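Local atomic coordinates of flavoenzyme PA4991 (Pseudomonas aeruginosa PAO1, PDB entry 5EZ7), a protein that probably acts as an FAD-dependent oxidoreductase of the DAO family on an unknown substrate, binding one FAD per subunit, without amino-acid oxidase or glycerol-3-phosphate dehydrogenase activity. Residues K48-I53 with V268-G273; V232-A237 with G306-A311; T238-Y243 with P301-G306; P253-T258 with R293-K298. All coordinates share one frame; numbering follows the deposited sequence.

All four contacts belong to, or border, the mixed sheet that contains strands 224-236, 255-261, 267-272 and 309-320. Contact 1 holds part of the FAD pocket and joins the flavin-binding loop to strand 267-272. One strand further across the sheet, contact 2 pairs strand 224-236 with 309-320, its centre about 15 Å from that of contact 1; Val232 and Val234 exchange backbone bonds with Leu271 and Trp269. Contact 3 ties the loops beyond that pair, about 10 Å from contact 2 between centres. Contact 4 sets helix 285-299 against strand 255-261, whose Thr258 OG1 lies 2.8 Å from Gln50 NE2 of contact 1. Contact 4 is nested in the loops closed by contacts 2 and 3.

Contact 1: K48-I53 with V268-G273; sequences KSQGII and VWYLGG. With FAD (flavin-adenine dinucleotide), chain B.
Tyr270 reaches across to Lys48 with its phenol: OH donates to Lys48 O over 2.7 Å, in the carbonyl plane and on a lone pair, with a C=O...donor angle of 140°. This is the tight part of the contact. The ring meets the loop by its edge, Ser49 O lying 3.6 Å from CE2, also near the ring plane. With CG set anti to the backbone N (chi1 -167°), the tyrosine carries its ring from strand 267-272 toward Lys48 O. Gln50 comes in at a slant: its CG sits 3.8 Å from Tyr270 CD2, and its amide stands 77° from the ring plane. The amide end is held from strand 255-261, where NE2 is bonded to Thr258 OG1 and Thr256 O. The nearby Tyr270 O, 3.0 Å from Gln50 NE2, is badly angled for a bond, and Gln50 OE1 merely rests near Gly272.

Packing slackens at the two ends. Lys48 touches the phenol only through CB; its chain then runs away, and NZ bonds to Gly44 O. Gly273, partly exposed, barely takes part.

The isoalloxazine lies against the same loop. Ile52 N donates to FAD O4 (3.1 Å) and Ile52 O accepts from FAD N3 (2.7 Å), while Gln50 N comes within 3.1 Å of FAD N5. The loop thus reads the pyrimidine edge of the flavin with backbone groups. Tyr270 steadies the Lys48 carbonyl, and its OH also lies 3.8 Å from the FAD C7M methyl, so the tyrosine probably both lines the pocket and fixes the loop.

Contact 2: V232-A237 with G306-A311; sequences VMVKAA and GQAQWA
Val234 is the bump here, and the indole of Trp310 is the surface it presses on. Its CG1 stands 3.7 Å from the centroid of the six-membered ring, 5° off the normal, a CH-pi contact over the face. The second methyl, CG2, lies over the same face, out at the CZ3-CE3 rim, and comes to 3.3 Å from Trp310 CZ3. A chi1 of -160°, which sets CG1 anti to the backbone N, lets both branches bear on that one face. Further along, Ala308 CB fills the notch between Val234 CG1, at 3.6 Å, and Ala236 CB. Val232 CG1 closes the other end, approaching the indole near its edge.

On the other face of the sheet, Met233 folds at its last torsion (chi3 -73°) to lay CE against Ala311 CB at 4.1 Å, while Lys235 and Gln309 run alongside each other. The lysine's charged end goes past the glutamine to a salt bridge with Asp264.

Between the two faces the backbones pair antiparallel; the axes of 232-236 and 309-311 approach to 4.8 Å. Met233 with Ala311 and Lys235 with Gln309 are hydrogen-bonded pairs, each joined by two bonds; Val234 with Trp310 is the non-hydrogen-bonded pair between them.

Strand 309-320 is the outermost strand of the sheet on this side, and strand 267-272 flanks 224-236 on the other. Helix 285-299 packs over the valine-tryptophan face, with Leu296 on Val234, Ile289 on Trp310 and Arg293 in a cation-pi contact with the indole; Met233, on the reverse face, touches helix 386-389.

Contact 3: T238-Y243 with P301-G306; sequences TLKPLY and PWIDLG
Leu239 meets both Leu305 and Ile303 at about a right angle, setting its CD2 methyl against both. That methyl lies 3.4 Å from Leu305 CD2 and 3.9 Å from Ile303 CG2, and the indole of Trp269 lines the same apolar spot. Ile303 offers a different branch to each neighbour: CG2 faces Leu239 and Thr238 O, while CD1 turns to Lys240. The lysine slants across it, with CG 4.0 Å from Ile303 CD1, and a bend at the last torsion (chi4 87°) brings NZ close to the same methyl.

Thr238 supplies the polar link. Its OG1 donates to Asp304 O over 2.7 Å, tilted 29° from the carbonyl plane; chi1 of 57°, with the hydroxyl between the backbone N and carbonyl carbon, aims it there. Asp304 uses its side chain within its own loop, OD1 accepting from Gly306 N at 2.9 Å in an Asx turn.

Neither segment is helix or strand: the contact joins the loop after strand 224-236 to the loop between helix 285-299 and strand 309-320. Greasy methyls pack inside, and the exposed rim is held by a neutral hydroxyl-to-carbonyl bond, while the carboxylate of Asp304 is spent inside its own turn.

Contact 4: P253-T258 with R293-K298; sequences PRITVT and RRELAK
Glu295 OE2 takes the shortest polar contact, a salt bridge of 2.6 Å to Arg254 NH1. The two charged groups do not meet flat and side by side: guanidinium and carboxylate planes stand 84° apart, and Glu295 OE1 sits 3.2 Å above the guanidinium plane, over its centre. The carboxylate stands nearly upright on that face, touching it with its oxygens; the charges meet over the face and not along an N-H, so the attraction is largely electrostatic. A sharp bend in the glutamate (chi2 -92°) turns the carboxylate there, while Arg254 reaches out with CG anti to its backbone N (chi1 -174°). Lys298 NZ lies at the guanidinium edge, 4.5 Å from Arg254 NH1, and 4.6 Å from Glu295 OE2; this second positive charge would probably favour the ionised glutamate.

Strand 255-261 here runs beneath helix 285-299, which lies across one face of the large mixed sheet. Ile255 and Val257 point at the helix. Thr256 and Thr258 alternate to the other face, where both side chains touch Ile52; Gln50 NE2 of the flavin-binding loop is bonded to Thr258 OG1 and to the backbone O of Thr256.

Beside the salt bridge the packing is lighter. Ile255 CD1 comes to 4.5 Å from Leu296 CD2, and Ile255 CG2 lies 4.3 Å from Glu295 OE1. Leu296 also rests on Trp269 and Leu305. A bound mercury ion lies about 3 Å from the side chain of Arg254.

Contact 1: K48-I53 with V268-G273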
# COMPACT_ATOMS: atom_id res chain seq x y z
N LYS A 48 -0.11 -3.03 -6.18
CA LYS A 48 0.11 -2.16 -7.32
C LYS A 48 0.92 -0.91 -7.01
O LYS A 48 1.21 -0.12 -7.91
CB LYS A 48 -1.22 -1.75 -7.95
CG LYS A 48 -2.04 -2.92 -8.45
CD LYS A 48 -3.32 -2.38 -9.05
CE LYS A 48 -4.19 -3.47 -9.68
NZ LYS A 48 -5.04 -4.07 -8.63
N SER A 49 1.32 -0.71 -5.75
CA SER A 49 2.14 0.44 -5.44
C SER A 49 3.56 0.25 -5.97
O SER A 49 3.94 -0.85 -6.44
CB SER A 49 2.18 0.73 -3.93
OG SER A 49 2.75 -0.32 -3.16
N GLN A 50 4.34 1.30 -5.88
CA GLN A 50 5.76 1.24 -6.23
C GLN A 50 6.60 0.85 -5.01
O GLN A 50 7.79 0.62 -5.15
CB GLN A 50 6.23 2.56 -6.85
CG GLN A 50 5.57 2.83 -8.21
CD GLN A 50 6.38 3.82 -9.09
OE1 GLN A 50 6.09 5.00 -9.13
NE2 GLN A 50 7.40 3.31 -9.76
N GLY A 51 5.99 0.76 -3.83
CA GLY A 51 6.65 0.18 -2.65
C GLY A 51 7.61 1.13 -1.98
O GLY A 51 8.39 0.73 -1.12
N ILE A 52 7.55 2.41 -2.36
CA ILE A 52 8.54 3.36 -1.88
C ILE A 52 8.09 3.84 -0.53
O ILE A 52 6.95 4.30 -0.40
CB ILE A 52 8.64 4.59 -2.81
CG1 ILE A 52 9.17 4.18 -4.19
CG2 ILE A 52 9.54 5.66 -2.17
CD1 ILE A 52 8.79 5.14 -5.30
N ILE A 53 8.98 3.79 0.44
CA ILE A 53 8.70 4.41 1.75
C ILE A 53 9.23 5.82 1.84
O ILE A 53 10.40 6.06 2.14
CB ILE A 53 9.16 3.51 2.88
CG1 ILE A 53 8.20 2.31 2.87
CG2 ILE A 53 8.97 4.17 4.22
CD1 ILE A 53 8.85 1.11 3.40
N VAL A 268 11.17 -5.82 -14.65
CA VAL A 268 10.19 -4.89 -15.14
C VAL A 268 10.48 -3.54 -14.50
O VAL A 268 10.71 -3.46 -13.29
CB VAL A 268 8.74 -5.33 -14.79
CG1 VAL A 268 7.72 -4.30 -15.26
CG2 VAL A 268 8.43 -6.69 -15.42
N TRP A 269 10.49 -2.50 -15.33
CA TRP A 269 10.52 -1.12 -14.87
C TRP A 269 9.09 -0.64 -14.81
O TRP A 269 8.40 -0.63 -15.82
CB TRP A 269 11.28 -0.21 -15.86
CG TRP A 269 12.76 -0.18 -15.75
CD1 TRP A 269 13.52 -0.64 -14.71
CD2 TRP A 269 13.67 0.40 -16.69
NE1 TRP A 269 14.85 -0.40 -14.96
CE2 TRP A 269 14.96 0.24 -16.17
CE3 TRP A 269 13.51 1.04 -17.94
CZ2 TRP A 269 16.11 0.70 -16.87
CZ3 TRP A 269 14.65 1.49 -18.63
CH2 TRP A 269 15.92 1.32 -18.08
N TYR A 270 8.70 -0.17 -13.65
CA TYR A 270 7.37 0.31 -13.37
C TYR A 270 7.45 1.83 -13.27
O TYR A 270 8.23 2.35 -12.46
CB TYR A 270 6.93 -0.33 -12.04
CG TYR A 270 5.49 -0.23 -11.67
CD1 TYR A 270 4.49 -0.18 -12.62
CD2 TYR A 270 5.11 -0.25 -10.33
CE1 TYR A 270 3.14 -0.11 -12.25
CE2 TYR A 270 3.78 -0.18 -9.95
CZ TYR A 270 2.79 -0.10 -10.92
OH TYR A 270 1.45 -0.03 -10.55
N LEU A 271 6.66 2.52 -14.09
CA LEU A 271 6.74 3.95 -14.20
C LEU A 271 5.52 4.66 -13.67
O LEU A 271 4.44 4.57 -14.27
CB LEU A 271 6.93 4.37 -15.66
CG LEU A 271 7.93 3.67 -16.60
CD1 LEU A 271 7.91 4.38 -17.95
CD2 LEU A 271 9.35 3.67 -16.07
N GLY A 272 5.72 5.44 -12.61
CA GLY A 272 4.73 6.41 -12.10
C GLY A 272 5.23 7.82 -12.24
O GLY A 272 6.00 8.13 -13.18
N GLY A 273 4.83 8.68 -11.31
CA GLY A 273 5.06 10.11 -11.41
C GLY A 273 4.05 10.86 -12.28
O GLY A 273 2.90 10.44 -12.43
PA FAD B . -5.98 -1.37 -0.56
O1A FAD B . -4.59 -1.87 -0.80
O2A FAD B . -6.83 -0.90 -1.71
O5B FAD B . -6.74 -2.51 0.24
C5B FAD B . -8.14 -2.50 0.44
C4B FAD B . -8.55 -3.95 0.58
O4B FAD B . -9.93 -4.01 0.98
C3B FAD B . -8.39 -4.71 -0.75
O3B FAD B . -7.56 -5.86 -0.58
C2B FAD B . -9.82 -5.07 -1.11
O2B FAD B . -9.96 -6.31 -1.80
C1B FAD B . -10.52 -5.07 0.25
N9A FAD B . -11.96 -4.80 0.16
C8A FAD B . -12.56 -3.87 -0.61
N7A FAD B . -13.89 -3.93 -0.44
C5A FAD B . -14.16 -4.89 0.44
C6A FAD B . -15.38 -5.46 1.04
N6A FAD B . -16.57 -4.94 0.70
N1A FAD B . -15.25 -6.46 1.93
C2A FAD B . -14.04 -6.96 2.26
N3A FAD B . -12.89 -6.49 1.75
C4A FAD B . -12.89 -5.48 0.84
N1 FAD B . 2.33 4.72 -1.43
C2 FAD B . 3.61 4.82 -1.00
O2 FAD B . 3.83 5.09 0.20
N3 FAD B . 4.66 4.63 -1.82
C4 FAD B . 4.51 4.34 -3.11
O4 FAD B . 5.50 4.16 -3.85
C4X FAD B . 3.15 4.22 -3.65
N5 FAD B . 2.94 3.93 -4.95
C5X FAD B . 1.68 3.81 -5.43
C6 FAD B . 1.51 3.50 -6.77
C7 FAD B . 0.24 3.36 -7.30
C7M FAD B . 0.08 3.01 -8.75
C8 FAD B . -0.94 3.53 -6.42
C8M FAD B . -2.36 3.38 -6.94
C9 FAD B . -0.76 3.85 -5.09
C9A FAD B . 0.51 4.00 -4.54
N10 FAD B . 0.73 4.33 -3.17
C10 FAD B . 2.04 4.43 -2.70
C1' FAD B . -0.38 4.50 -2.24
C2' FAD B . -0.71 3.14 -1.65
O2' FAD B . -0.74 2.12 -2.65
C3' FAD B . -2.03 3.19 -0.90
O3' FAD B . -2.06 4.38 -0.09
C4' FAD B . -2.20 1.96 -0.00
O4' FAD B . -1.70 0.78 -0.63
C5' FAD B . -3.65 1.73 0.36
O5' FAD B . -3.73 0.67 1.32
P FAD B . -5.17 0.15 1.78
O1P FAD B . -4.99 -1.14 2.53
O2P FAD B . -5.84 1.30 2.42
O3P FAD B . -5.93 -0.07 0.38

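Contact 2: V232-A237 with G306-A311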
# COMPACT_ATOMS: atom_id res chain seq x y z
N VAL A 232 2.80 2.65 -16.32
CA VAL A 232 3.36 1.98 -17.47
C VAL A 232 4.34 0.93 -16.98
O VAL A 232 5.05 1.15 -16.02
CB VAL A 232 4.09 2.97 -18.41
CG1 VAL A 232 4.61 2.25 -19.66
CG2 VAL A 232 3.14 4.06 -18.85
N MET A 233 4.36 -0.23 -17.62
CA MET A 233 5.31 -1.30 -17.27
C MET A 233 6.12 -1.64 -18.54
O MET A 233 5.53 -1.83 -19.62
CB MET A 233 4.59 -2.56 -16.78
CG MET A 233 3.87 -2.45 -15.45
SD MET A 233 2.84 -3.88 -14.99
CE MET A 233 1.47 -3.71 -16.09
N VAL A 234 7.46 -1.72 -18.41
CA VAL A 234 8.33 -2.23 -19.47
C VAL A 234 9.04 -3.48 -18.98
O VAL A 234 9.66 -3.46 -17.91
CB VAL A 234 9.47 -1.26 -19.84
CG1 VAL A 234 10.02 -1.59 -21.22
CG2 VAL A 234 9.00 0.15 -19.78
N LYS A 235 9.00 -4.54 -19.78
CA LYS A 235 9.68 -5.78 -19.47
C LYS A 235 10.78 -6.15 -20.51
O LYS A 235 10.52 -6.23 -21.68
CB LYS A 235 8.65 -6.90 -19.37
CG LYS A 235 9.29 -8.23 -19.02
CD LYS A 235 8.28 -9.29 -18.55
CE LYS A 235 9.06 -10.59 -18.31
NZ LYS A 235 8.21 -11.78 -18.06
N ALA A 236 11.99 -6.39 -20.06
CA ALA A 236 13.07 -6.77 -20.93
C ALA A 236 14.18 -7.44 -20.15
O ALA A 236 14.31 -7.28 -18.96
CB ALA A 236 13.60 -5.54 -21.62
N ALA A 237 14.97 -8.20 -20.84
CA ALA A 237 16.19 -8.77 -20.32
C ALA A 237 17.29 -7.72 -20.05
O ALA A 237 18.18 -7.96 -19.24
CB ALA A 237 16.74 -9.78 -21.36
N GLY A 306 14.43 -2.13 -27.62
CA GLY A 306 13.87 -2.73 -28.84
C GLY A 306 13.18 -4.10 -28.68
O GLY A 306 12.27 -4.45 -29.45
N GLN A 307 13.60 -4.88 -27.70
CA GLN A 307 13.02 -6.19 -27.49
C GLN A 307 12.05 -6.24 -26.32
O GLN A 307 11.62 -7.31 -25.93
CB GLN A 307 14.17 -7.17 -27.27
CG GLN A 307 15.11 -7.15 -28.47
CD GLN A 307 15.06 -8.46 -29.18
OE1 GLN A 307 14.03 -8.82 -29.77
NE2 GLN A 307 16.15 -9.21 -29.09
N ALA A 308 11.69 -5.08 -25.79
CA ALA A 308 10.94 -4.98 -24.57
C ALA A 308 9.48 -5.25 -24.83
O ALA A 308 8.97 -4.99 -25.92
CB ALA A 308 11.10 -3.62 -23.96
N GLN A 309 8.79 -5.78 -23.83
CA GLN A 309 7.34 -5.78 -23.86
C GLN A 309 6.83 -4.62 -23.02
O GLN A 309 7.48 -4.25 -22.04
CB GLN A 309 6.77 -7.07 -23.31
CG GLN A 309 7.16 -8.32 -24.08
CD GLN A 309 6.72 -9.50 -23.27
OE1 GLN A 309 7.47 -9.98 -22.42
NE2 GLN A 309 5.46 -9.87 -23.38
N TRP A 310 5.66 -4.10 -23.39
CA TRP A 310 5.07 -2.89 -22.86
C TRP A 310 3.62 -3.13 -22.51
O TRP A 310 2.86 -3.70 -23.30
CB TRP A 310 5.09 -1.78 -23.88
CG TRP A 310 6.43 -1.40 -24.34
CD1 TRP A 310 7.16 -1.99 -25.35
CD2 TRP A 310 7.23 -0.32 -23.85
NE1 TRP A 310 8.35 -1.34 -25.50
CE2 TRP A 310 8.43 -0.32 -24.59
CE3 TRP A 310 7.05 0.65 -22.85
CZ2 TRP A 310 9.44 0.60 -24.35
CZ3 TRP A 310 8.05 1.56 -22.62
CH2 TRP A 310 9.24 1.53 -23.36
N ALA A 311 3.21 -2.66 -21.34
CA ALA A 311 1.81 -2.68 -20.94
C ALA A 311 1.52 -1.46 -20.08
O ALA A 311 2.43 -0.77 -19.63
CB ALA A 311 1.54 -3.96 -20.16

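Contact 3: T238-Y243 with P301-G306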
# COMPACT_ATOMS: atom_id res chain seq x y z
N THR A 238 17.27 -6.61 -20.76
CA THR A 238 18.38 -5.64 -20.77
C THR A 238 18.30 -4.60 -19.63
O THR A 238 19.20 -3.77 -19.47
CB THR A 238 18.48 -4.89 -22.14
OG1 THR A 238 17.23 -4.24 -22.42
CG2 THR A 238 18.81 -5.84 -23.27
N LEU A 239 17.22 -4.62 -18.87
CA LEU A 239 17.02 -3.59 -17.87
C LEU A 239 18.05 -3.75 -16.73
O LEU A 239 18.53 -4.83 -16.50
CB LEU A 239 15.61 -3.60 -17.32
CG LEU A 239 14.52 -3.56 -18.37
CD1 LEU A 239 13.17 -3.58 -17.65
CD2 LEU A 239 14.63 -2.38 -19.31
N LYS A 240 18.45 -2.64 -16.14
CA LYS A 240 19.33 -2.62 -15.00
C LYS A 240 18.55 -1.97 -13.86
O LYS A 240 17.70 -1.09 -14.10
CB LYS A 240 20.61 -1.85 -15.32
CG LYS A 240 21.40 -2.48 -16.46
CD LYS A 240 22.87 -2.10 -16.43
CE LYS A 240 23.69 -2.69 -17.58
NZ LYS A 240 23.67 -1.82 -18.81
N PRO A 241 18.81 -2.43 -12.62
CA PRO A 241 18.03 -1.91 -11.49
C PRO A 241 18.13 -0.36 -11.32
O PRO A 241 19.20 0.24 -11.49
CB PRO A 241 18.59 -2.64 -10.27
CG PRO A 241 19.50 -3.69 -10.79
CD PRO A 241 19.82 -3.43 -12.22
N LEU A 242 16.99 0.23 -10.98
CA LEU A 242 16.82 1.62 -10.83
C LEU A 242 15.58 1.92 -9.96
O LEU A 242 14.46 1.35 -10.17
CB LEU A 242 16.58 2.21 -12.19
CG LEU A 242 16.33 3.71 -12.28
CD1 LEU A 242 17.45 4.53 -11.60
CD2 LEU A 242 16.18 4.01 -13.74
N TYR A 243 15.78 2.82 -8.99
CA TYR A 243 14.72 3.26 -8.07
C TYR A 243 14.89 4.77 -7.91
O TYR A 243 15.78 5.20 -7.19
CB TYR A 243 14.83 2.52 -6.73
CG TYR A 243 14.82 1.02 -6.92
CD1 TYR A 243 15.98 0.31 -7.22
CD2 TYR A 243 13.63 0.32 -6.85
CE1 TYR A 243 15.94 -1.06 -7.41
CE2 TYR A 243 13.59 -1.04 -7.05
CZ TYR A 243 14.73 -1.73 -7.34
OH TYR A 243 14.62 -3.08 -7.55
N PRO A 301 19.08 6.45 -22.56
CA PRO A 301 19.35 5.92 -23.92
C PRO A 301 20.32 4.71 -24.03
O PRO A 301 20.29 4.01 -25.03
CB PRO A 301 19.95 7.12 -24.64
CG PRO A 301 20.50 7.99 -23.54
CD PRO A 301 19.64 7.79 -22.36
N TRP A 302 21.13 4.45 -23.01
CA TRP A 302 22.10 3.36 -23.02
C TRP A 302 21.47 1.98 -22.77
O TRP A 302 22.16 0.99 -22.83
CB TRP A 302 23.27 3.63 -22.03
CG TRP A 302 22.84 4.11 -20.68
CD1 TRP A 302 22.56 3.34 -19.57
CD2 TRP A 302 22.58 5.46 -20.29
NE1 TRP A 302 22.17 4.14 -18.52
CE2 TRP A 302 22.18 5.44 -18.93
CE3 TRP A 302 22.66 6.69 -20.95
CZ2 TRP A 302 21.86 6.61 -18.21
CZ3 TRP A 302 22.32 7.86 -20.24
CH2 TRP A 302 21.93 7.81 -18.89
N ILE A 303 20.17 1.95 -22.44
CA ILE A 303 19.41 0.70 -22.28
C ILE A 303 18.50 0.43 -23.50
O ILE A 303 17.48 1.10 -23.68
CB ILE A 303 18.51 0.78 -21.00
CG1 ILE A 303 19.33 1.08 -19.73
CG2 ILE A 303 17.75 -0.53 -20.77
CD1 ILE A 303 20.36 0.05 -19.34
N ASP A 304 18.89 -0.56 -24.32
CA ASP A 304 18.13 -0.97 -25.54
C ASP A 304 16.78 -1.61 -25.18
O ASP A 304 16.73 -2.71 -24.64
CB ASP A 304 18.94 -1.94 -26.42
CG ASP A 304 18.36 -2.12 -27.86
OD1 ASP A 304 17.22 -1.68 -28.17
OD2 ASP A 304 19.06 -2.71 -28.72
N LEU A 305 15.71 -0.90 -25.50
CA LEU A 305 14.35 -1.35 -25.28
C LEU A 305 13.69 -1.96 -26.54
O LEU A 305 12.52 -2.32 -26.50
CB LEU A 305 13.51 -0.18 -24.71
CG LEU A 305 14.03 0.35 -23.34
CD1 LEU A 305 13.22 1.56 -22.88
CD2 LEU A 305 14.05 -0.71 -22.23
N GLY A 306 14.43 -2.13 -27.62
CA GLY A 306 13.87 -2.73 -28.84
C GLY A 306 13.18 -4.10 -28.68
O GLY A 306 12.27 -4.45 -29.45

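Contact 4: P253-T258 with R293-K298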
# COMPACT_ATOMS: atom_id res chain seq x y z
N PRO A 253 7.94 14.65 -9.33
CA PRO A 253 8.70 13.82 -10.28
C PRO A 253 8.06 13.79 -11.67
O PRO A 253 6.85 13.60 -11.78
CB PRO A 253 8.67 12.42 -9.66
CG PRO A 253 8.26 12.62 -8.24
CD PRO A 253 7.44 13.86 -8.19
N ARG A 254 8.89 13.97 -12.69
CA ARG A 254 8.54 13.81 -14.11
C ARG A 254 8.12 12.35 -14.34
O ARG A 254 7.01 12.07 -14.83
CB ARG A 254 9.77 14.21 -14.95
CG ARG A 254 9.65 14.27 -16.47
CD ARG A 254 10.54 15.41 -17.03
NE ARG A 254 10.95 15.29 -18.44
CZ ARG A 254 10.25 15.68 -19.52
NH1 ARG A 254 10.79 15.50 -20.75
NH2 ARG A 254 9.03 16.23 -19.42
N ILE A 255 9.01 11.43 -13.95
CA ILE A 255 8.74 10.00 -13.87
C ILE A 255 9.33 9.48 -12.58
O ILE A 255 10.31 10.05 -12.07
CB ILE A 255 9.35 9.21 -15.04
CG1 ILE A 255 10.89 9.25 -15.02
CG2 ILE A 255 8.85 9.76 -16.37
CD1 ILE A 255 11.55 8.17 -15.86
N THR A 256 8.74 8.40 -12.08
CA THR A 256 9.22 7.65 -10.90
C THR A 256 9.46 6.19 -11.39
O THR A 256 8.53 5.53 -11.84
CB THR A 256 8.20 7.76 -9.69
OG1 THR A 256 8.23 9.09 -9.14
CG2 THR A 256 8.54 6.83 -8.53
N VAL A 257 10.71 5.73 -11.33
CA VAL A 257 11.04 4.37 -11.73
C VAL A 257 11.30 3.47 -10.53
O VAL A 257 12.10 3.80 -9.67
CB VAL A 257 12.30 4.29 -12.63
CG1 VAL A 257 12.51 2.87 -13.16
CG2 VAL A 257 12.18 5.24 -13.80
N THR A 258 10.65 2.32 -10.53
CA THR A 258 11.06 1.19 -9.67
C THR A 258 11.28 -0.06 -10.53
O THR A 258 10.65 -0.22 -11.58
CB THR A 258 10.00 0.96 -8.58
OG1 THR A 258 8.67 0.93 -9.15
CG2 THR A 258 10.07 2.11 -7.58
N ARG A 293 8.01 5.59 -24.23
CA ARG A 293 9.22 5.28 -25.05
C ARG A 293 10.05 6.50 -25.33
O ARG A 293 11.26 6.41 -25.29
CB ARG A 293 8.93 4.72 -26.43
CG ARG A 293 8.36 3.35 -26.50
CD ARG A 293 8.18 2.99 -27.96
NE ARG A 293 7.38 1.78 -28.09
CZ ARG A 293 7.86 0.53 -28.12
NH1 ARG A 293 9.19 0.30 -28.06
NH2 ARG A 293 7.01 -0.50 -28.23
N ARG A 294 9.40 7.60 -25.68
CA ARG A 294 10.10 8.84 -25.87
C ARG A 294 10.90 9.20 -24.62
O ARG A 294 12.09 9.50 -24.70
CB ARG A 294 9.15 9.99 -26.25
CG ARG A 294 8.74 9.98 -27.72
CD ARG A 294 8.01 11.28 -28.10
NE ARG A 294 6.76 11.46 -27.34
CZ ARG A 294 5.59 10.90 -27.67
NH1 ARG A 294 4.51 11.11 -26.89
NH2 ARG A 294 5.49 10.12 -28.75
N GLU A 295 10.26 9.12 -23.46
CA GLU A 295 10.90 9.60 -22.25
C GLU A 295 12.08 8.73 -21.78
O GLU A 295 13.12 9.25 -21.36
CB GLU A 295 9.85 9.87 -21.19
CG GLU A 295 9.02 11.11 -21.50
CD GLU A 295 9.60 12.36 -20.87
OE1 GLU A 295 9.37 12.55 -19.63
OE2 GLU A 295 10.29 13.14 -21.61
N LEU A 296 11.95 7.41 -21.89
CA LEU A 296 13.09 6.53 -21.64
C LEU A 296 14.26 6.66 -22.63
O LEU A 296 15.40 6.59 -22.21
CB LEU A 296 12.66 5.09 -21.49
CG LEU A 296 11.81 4.89 -20.24
CD1 LEU A 296 11.18 3.50 -20.25
CD2 LEU A 296 12.60 5.15 -18.96
N ALA A 297 13.97 6.86 -23.91
CA ALA A 297 15.01 7.18 -24.92
C ALA A 297 15.81 8.43 -24.56
O ALA A 297 17.03 8.47 -24.81
CB ALA A 297 14.39 7.35 -26.30
N LYS A 298 15.15 9.43 -23.97
CA LYS A 298 15.86 10.63 -23.52
C LYS A 298 16.66 10.46 -22.25
O LYS A 298 17.78 10.96 -22.16
CB LYS A 298 14.90 11.79 -23.27
CG LYS A 298 14.24 12.30 -24.52
CD LYS A 298 13.89 13.78 -24.40
CE LYS A 298 12.59 14.08 -25.12
NZ LYS A 298 12.28 15.53 -24.98